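Local coordinates for protein TRAP-type transporter, periplasmic component (Cupriavidus necator, PDB 4P8B) that binds (2S)-2-acetolactate and, as the periplasmic solute-binding component of a TRAP-type transporter, probably hands it to the membrane subunits for uptake, at residues 74-86 against 91-105. Sequence-based numbering, arbitrary orientation.
Sequences LVAGDQTREFSAI and IDMAVGSTINWSPQV. With X2X ((2S)-2-hydroxy-2-methyl-3-oxobutanoic acid), chain D.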
loop_
_atom_site.group_PDB
_atom_site.type_symbol
_atom_site.label_atom_id
_atom_site.label_comp_id
_atom_site.label_asym_id
_atom_site.label_seq_id
_atom_site.Cartn_x
_atom_site.Cartn_y
_atom_site.Cartn_z
ATOM N N LEU A 74 16.994 4.858 -3.560
ATOM C CA LEU A 74 17.617 5.804 -2.652
ATOM C C LEU A 74 17.918 5.191 -1.286
ATOM O O LEU A 74 18.730 5.739 -0.533
ATOM C CB LEU A 74 16.748 7.058 -2.520
ATOM C CG LEU A 74 16.734 7.922 -3.785
ATOM C CD1 LEU A 74 15.646 8.992 -3.753
ATOM C CD2 LEU A 74 18.074 8.577 -3.979
ATOM N N VAL A 75 17.242 4.089 -0.952
ATOM C CA VAL A 75 17.581 3.291 0.233
ATOM C C VAL A 75 18.011 1.857 -0.149
ATOM O O VAL A 75 17.787 0.905 0.590
ATOM C CB VAL A 75 16.423 3.259 1.285
ATOM C CG1 VAL A 75 16.318 4.613 1.954
ATOM C CG2 VAL A 75 15.098 2.874 0.642
ATOM N N ALA A 76 18.624 1.703 -1.323
ATOM C CA ALA A 76 19.151 0.409 -1.776
ATOM C C ALA A 76 18.098 -0.697 -1.738
ATOM O O ALA A 76 18.388 -1.853 -1.417
ATOM C CB ALA A 76 20.389 0.037 -0.957
ATOM N N GLY A 77 16.875 -0.329 -2.092
ATOM C CA GLY A 77 15.757 -1.261 -2.149
ATOM C C GLY A 77 15.089 -1.583 -0.828
ATOM O O GLY A 77 14.103 -2.315 -0.807
ATOM N N ASP A 78 15.622 -1.048 0.270
ATOM C CA ASP A 78 15.149 -1.414 1.603
ATOM C C ASP A 78 13.965 -0.522 1.975
ATOM O O ASP A 78 14.076 0.454 2.731
ATOM C CB ASP A 78 16.301 -1.259 2.576
ATOM C CG ASP A 78 16.044 -1.893 3.926
ATOM O OD1 ASP A 78 14.913 -2.343 4.174
ATOM O OD2 ASP A 78 17.009 -1.919 4.738
ATOM N N GLN A 79 12.800 -0.856 1.440
ATOM C CA GLN A 79 11.644 0.018 1.512
ATOM C C GLN A 79 11.150 0.243 2.931
ATOM O O GLN A 79 10.469 1.245 3.207
ATOM C CB GLN A 79 10.528 -0.546 0.626
ATOM C CG GLN A 79 9.975 -1.906 1.087
ATOM C CD GLN A 79 9.328 -2.666 -0.023
ATOM O OE1 GLN A 79 9.992 -3.049 -0.960
ATOM N NE2 GLN A 79 8.032 -2.889 0.081
ATOM N N THR A 80 11.513 -0.648 3.841
ATOM C CA THR A 80 11.040 -0.517 5.210
ATOM C C THR A 80 11.914 0.413 6.030
ATOM O O THR A 80 11.685 0.552 7.230
ATOM C CB THR A 80 10.851 -1.875 5.930
ATOM O OG1 THR A 80 12.053 -2.648 5.876
ATOM C CG2 THR A 80 9.711 -2.680 5.302
ATOM N N ARG A 81 12.864 1.101 5.400
ATOM C CA ARG A 81 13.486 2.245 6.047
ATOM C C ARG A 81 13.444 3.492 5.169
ATOM O O ARG A 81 14.189 4.445 5.390
ATOM C CB ARG A 81 14.916 1.937 6.481
ATOM C CG ARG A 81 15.854 1.602 5.337
ATOM C CD ARG A 81 17.238 1.275 5.886
ATOM N NE ARG A 81 18.152 0.828 4.842
ATOM C CZ ARG A 81 18.882 1.630 4.080
ATOM N NH1 ARG A 81 18.853 2.943 4.251
ATOM N NH2 ARG A 81 19.694 1.107 3.158
ATOM N N GLU A 82 12.557 3.497 4.186
ATOM C CA GLU A 82 12.314 4.676 3.376
ATOM C C GLU A 82 11.861 5.878 4.226
ATOM O O GLU A 82 12.298 7.005 3.984
ATOM C CB GLU A 82 11.253 4.371 2.320
ATOM C CG GLU A 82 11.087 5.459 1.275
ATOM C CD GLU A 82 9.861 5.266 0.377
ATOM O OE1 GLU A 82 8.763 4.986 0.918
ATOM O OE2 GLU A 82 9.961 5.370 -0.854
ATOM N N PHE A 83 11.000 5.658 5.224
ATOM C CA PHE A 83 10.492 6.777 6.008
ATOM C C PHE A 83 11.640 7.514 6.683
ATOM O O PHE A 83 11.674 8.751 6.705
ATOM C CB PHE A 83 9.483 6.319 7.062
ATOM C CG PHE A 83 8.810 7.453 7.769
ATOM C CD1 PHE A 83 7.761 8.110 7.158
ATOM C CD2 PHE A 83 9.236 7.885 9.018
ATOM C CE1 PHE A 83 7.120 9.141 7.765
ATOM C CE2 PHE A 83 8.593 8.941 9.646
ATOM C CZ PHE A 83 7.540 9.580 9.008
ATOM N N SER A 84 12.568 6.770 7.275
ATOM C CA SER A 84 13.689 7.414 7.956
ATOM C C SER A 84 14.528 8.242 6.979
ATOM O O SER A 84 14.996 9.329 7.306
ATOM C CB SER A 84 14.558 6.373 8.653
ATOM O OG SER A 84 13.767 5.533 9.473
ATOM N N ALA A 85 14.707 7.734 5.765
ATOM C CA ALA A 85 15.474 8.461 4.757
ATOM C C ALA A 85 14.761 9.751 4.338
ATOM O O ALA A 85 15.409 10.771 4.076
ATOM C CB ALA A 85 15.735 7.557 3.542
ATOM N N ILE A 86 13.427 9.712 4.279
ATOM C CA ILE A 86 12.659 10.935 4.034
ATOM C C ILE A 86 12.812 11.925 5.201
ATOM O O ILE A 86 13.094 13.092 4.975
ATOM C CB ILE A 86 11.146 10.668 3.816
ATOM C CG1 ILE A 86 10.906 9.760 2.623
ATOM C CG2 ILE A 86 10.422 11.993 3.583
ATOM C CD1 ILE A 86 9.534 9.117 2.617
ATOM N N ILE A 91 15.997 11.442 1.111
ATOM C CA ILE A 91 14.934 11.523 0.110
ATOM C C ILE A 91 14.181 12.839 0.305
ATOM O O ILE A 91 13.801 13.174 1.431
ATOM C CB ILE A 91 13.945 10.344 0.273
ATOM C CG1 ILE A 91 14.661 9.023 0.001
ATOM C CG2 ILE A 91 12.755 10.490 -0.666
ATOM C CD1 ILE A 91 13.872 7.814 0.434
ATOM N N ASP A 92 13.924 13.555 -0.780
ATOM C CA ASP A 92 13.284 14.872 -0.679
ATOM C C ASP A 92 11.774 14.754 -0.587
ATOM O O ASP A 92 11.120 15.530 0.122
ATOM C CB ASP A 92 13.627 15.723 -1.899
ATOM C CG ASP A 92 15.126 16.040 -2.021
ATOM O OD1 ASP A 92 15.811 16.228 -0.994
ATOM O OD2 ASP A 92 15.582 16.096 -3.167
HETATM N N MSE A 93 11.219 13.800 -1.329
HETATM C CA MSE A 93 9.776 13.612 -1.380
HETATM C C MSE A 93 9.489 12.176 -1.792
HETATM O O MSE A 93 10.380 11.469 -2.266
HETATM C CB MSE A 93 9.094 14.602 -2.332
HETATM C CG MSE A 93 9.501 14.569 -3.805
HETATM SE SE MSE A 93 9.468 16.402 -4.651
HETATM C CE MSE A 93 7.568 16.678 -4.596
ATOM N N ALA A 94 8.261 11.718 -1.619
ATOM C CA ALA A 94 7.943 10.336 -1.944
ATOM C C ALA A 94 6.461 10.129 -2.103
ATOM O O ALA A 94 5.657 10.918 -1.591
ATOM C CB ALA A 94 8.470 9.423 -0.853
ATOM N N VAL A 95 6.102 9.087 -2.833
ATOM C CA VAL A 95 4.776 8.496 -2.734
ATOM C C VAL A 95 5.019 7.136 -2.100
ATOM O O VAL A 95 5.699 6.308 -2.688
ATOM C CB VAL A 95 4.065 8.368 -4.090
ATOM C CG1 VAL A 95 2.674 7.799 -3.882
ATOM C CG2 VAL A 95 3.999 9.716 -4.808
ATOM N N GLY A 96 4.551 6.937 -0.877
ATOM C CA GLY A 96 4.823 5.720 -0.144
ATOM C C GLY A 96 3.587 4.944 0.229
ATOM O O GLY A 96 2.500 5.489 0.348
ATOM N N SER A 97 3.771 3.650 0.428
ATOM C CA SER A 97 2.744 2.807 1.004
ATOM C C SER A 97 2.789 2.874 2.521
ATOM O O SER A 97 3.856 2.827 3.137
ATOM C CB SER A 97 2.934 1.350 0.588
ATOM O OG SER A 97 2.084 0.521 1.386
ATOM N N THR A 98 1.613 2.917 3.124
ATOM C CA THR A 98 1.509 2.886 4.572
ATOM C C THR A 98 2.188 1.656 5.189
ATOM O O THR A 98 2.655 1.726 6.332
ATOM C CB THR A 98 0.048 2.992 5.031
ATOM O OG1 THR A 98 -0.709 1.923 4.460
ATOM C CG2 THR A 98 -0.561 4.330 4.603
ATOM N N ILE A 99 2.238 0.546 4.454
ATOM C CA ILE A 99 2.873 -0.643 4.974
ATOM C C ILE A 99 4.365 -0.394 5.235
ATOM O O ILE A 99 4.920 -0.778 6.263
ATOM C CB ILE A 99 2.699 -1.825 4.005
ATOM C CG1 ILE A 99 1.236 -2.265 3.993
ATOM C CG2 ILE A 99 3.600 -2.988 4.437
ATOM C CD1 ILE A 99 0.935 -3.299 2.927
ATOM N N ASN A 100 5.017 0.279 4.300
ATOM C CA ASN A 100 6.466 0.412 4.352
ATOM C C ASN A 100 6.935 1.354 5.440
ATOM O O ASN A 100 8.057 1.218 5.930
ATOM C CB ASN A 100 6.990 0.880 3.007
ATOM C CG ASN A 100 6.804 -0.156 1.929
ATOM O OD1 ASN A 100 6.736 -1.365 2.205
ATOM N ND2 ASN A 100 6.619 0.299 0.708
ATOM N N TRP A 101 6.064 2.271 5.840
ATOM C CA TRP A 101 6.399 3.256 6.868
ATOM C C TRP A 101 5.884 2.855 8.253
ATOM O O TRP A 101 6.157 3.520 9.259
ATOM C CB TRP A 101 5.834 4.628 6.502
ATOM C CG TRP A 101 6.322 5.217 5.219
ATOM C CD1 TRP A 101 7.380 4.798 4.425
ATOM C CD2 TRP A 101 5.744 6.337 4.554
ATOM N NE1 TRP A 101 7.477 5.614 3.318
ATOM C CE2 TRP A 101 6.495 6.572 3.382
ATOM C CE3 TRP A 101 4.680 7.190 4.859
ATOM C CZ2 TRP A 101 6.180 7.597 2.504
ATOM C CZ3 TRP A 101 4.376 8.207 3.990
ATOM C CH2 TRP A 101 5.128 8.405 2.818
ATOM N N SER A 102 5.108 1.783 8.307
ATOM C CA SER A 102 4.589 1.309 9.580
ATOM C C SER A 102 5.666 1.018 10.636
ATOM O O SER A 102 5.420 1.271 11.802
ATOM C CB SER A 102 3.724 0.062 9.364
ATOM O OG SER A 102 2.513 0.402 8.728
ATOM N N PRO A 103 6.855 0.506 10.245
ATOM C CA PRO A 103 7.849 0.269 11.307
ATOM C C PRO A 103 8.232 1.527 12.083
ATOM O O PRO A 103 8.550 1.425 13.272
ATOM C CB PRO A 103 9.053 -0.307 10.542
ATOM C CG PRO A 103 8.452 -0.924 9.349
ATOM C CD PRO A 103 7.310 -0.040 8.950
ATOM N N GLN A 104 8.161 2.691 11.442
ATOM C CA GLN A 104 8.493 3.962 12.078
ATOM C C GLN A 104 7.283 4.725 12.605
ATOM O O GLN A 104 7.423 5.539 13.520
ATOM C CB GLN A 104 9.228 4.874 11.100
ATOM C CG GLN A 104 10.601 4.364 10.699
ATOM C CD GLN A 104 10.539 3.345 9.574
ATOM O OE1 GLN A 104 9.599 3.339 8.776
ATOM N NE2 GLN A 104 11.537 2.465 9.517
ATOM N N VAL A 105 6.114 4.490 12.016
ATOM C CA VAL A 105 4.906 5.225 12.376
ATOM C C VAL A 105 3.825 4.199 12.688
ATOM O O VAL A 105 3.138 3.718 11.782
ATOM C CB VAL A 105 4.447 6.149 11.240
ATOM C CG1 VAL A 105 3.285 7.044 11.719
ATOM C CG2 VAL A 105 5.619 6.997 10.730
HETATM O OAD X2X D . 6.290 -4.665 -1.486
HETATM C CAH X2X D . 5.093 -4.680 -1.918
HETATM O OAE X2X D . 4.411 -5.746 -1.935
HETATM C CAI X2X D . 4.455 -3.420 -2.406
HETATM C CAB X2X D . 5.135 -3.015 -3.697
HETATM O OAF X2X D . 3.065 -3.554 -2.485
HETATM C CAG X2X D . 4.714 -2.411 -1.334
HETATM O OAC X2X D . 5.637 -1.605 -1.449
HETATM C CAA X2X D . 3.871 -2.399 -0.104
HETATM O O HOH W 1 6.838 3.177 0.161
HETATM O O HOH W 2 7.780 4.528 -2.160
HETATM O O HOH W 3 10.132 3.085 6.082
HETATM O O HOH W 4 14.549 3.170 10.278
#
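Gln79 NE2 splits its two N-H groups between Asn100 OD1 (2.9 Å) and acetolactate OAD (2.9 Å), while Gln79 OE1 accepts from Trp199 N. The two amides stand nearly perpendicular, planes 81° apart, and Asn100 ND2 uses its own N-H groups for acetolactate OAC and a water. That water also donates to Glu82 OE1, linking the pocket to a second shell. With CG anti to its backbone N (chi1 -170°) and the chain extended, Glu82 reaches the indole edge, where Trp101 NE1 donates to the anti side of Glu82 OE1 at 2.8 Å; OE2 bonds Ser36. Helix 82-88 leads through a short loop into sheet strand 93-97, a helix-to-strand connection of the periplasmic binding protein fold, with residues 82-86 roughly antiparallel to the strand. Phe83 CB makes a CH-pi contact over one face of the Trp101 five-membered ring, the two aromatic planes oblique at 56°, and Val105 CG2 makes another over one face of the Phe83 ring, 3.8 Å from its centroid. Gln104, bent at chi2, passes alongside Phe83 with its amide almost parallel to the ring and donates from NE2 to Thr80 O. At the other end, Ile91 CD1 packs against both Ala85 CB (3.6 Å) and Glu82 CG (3.7 Å).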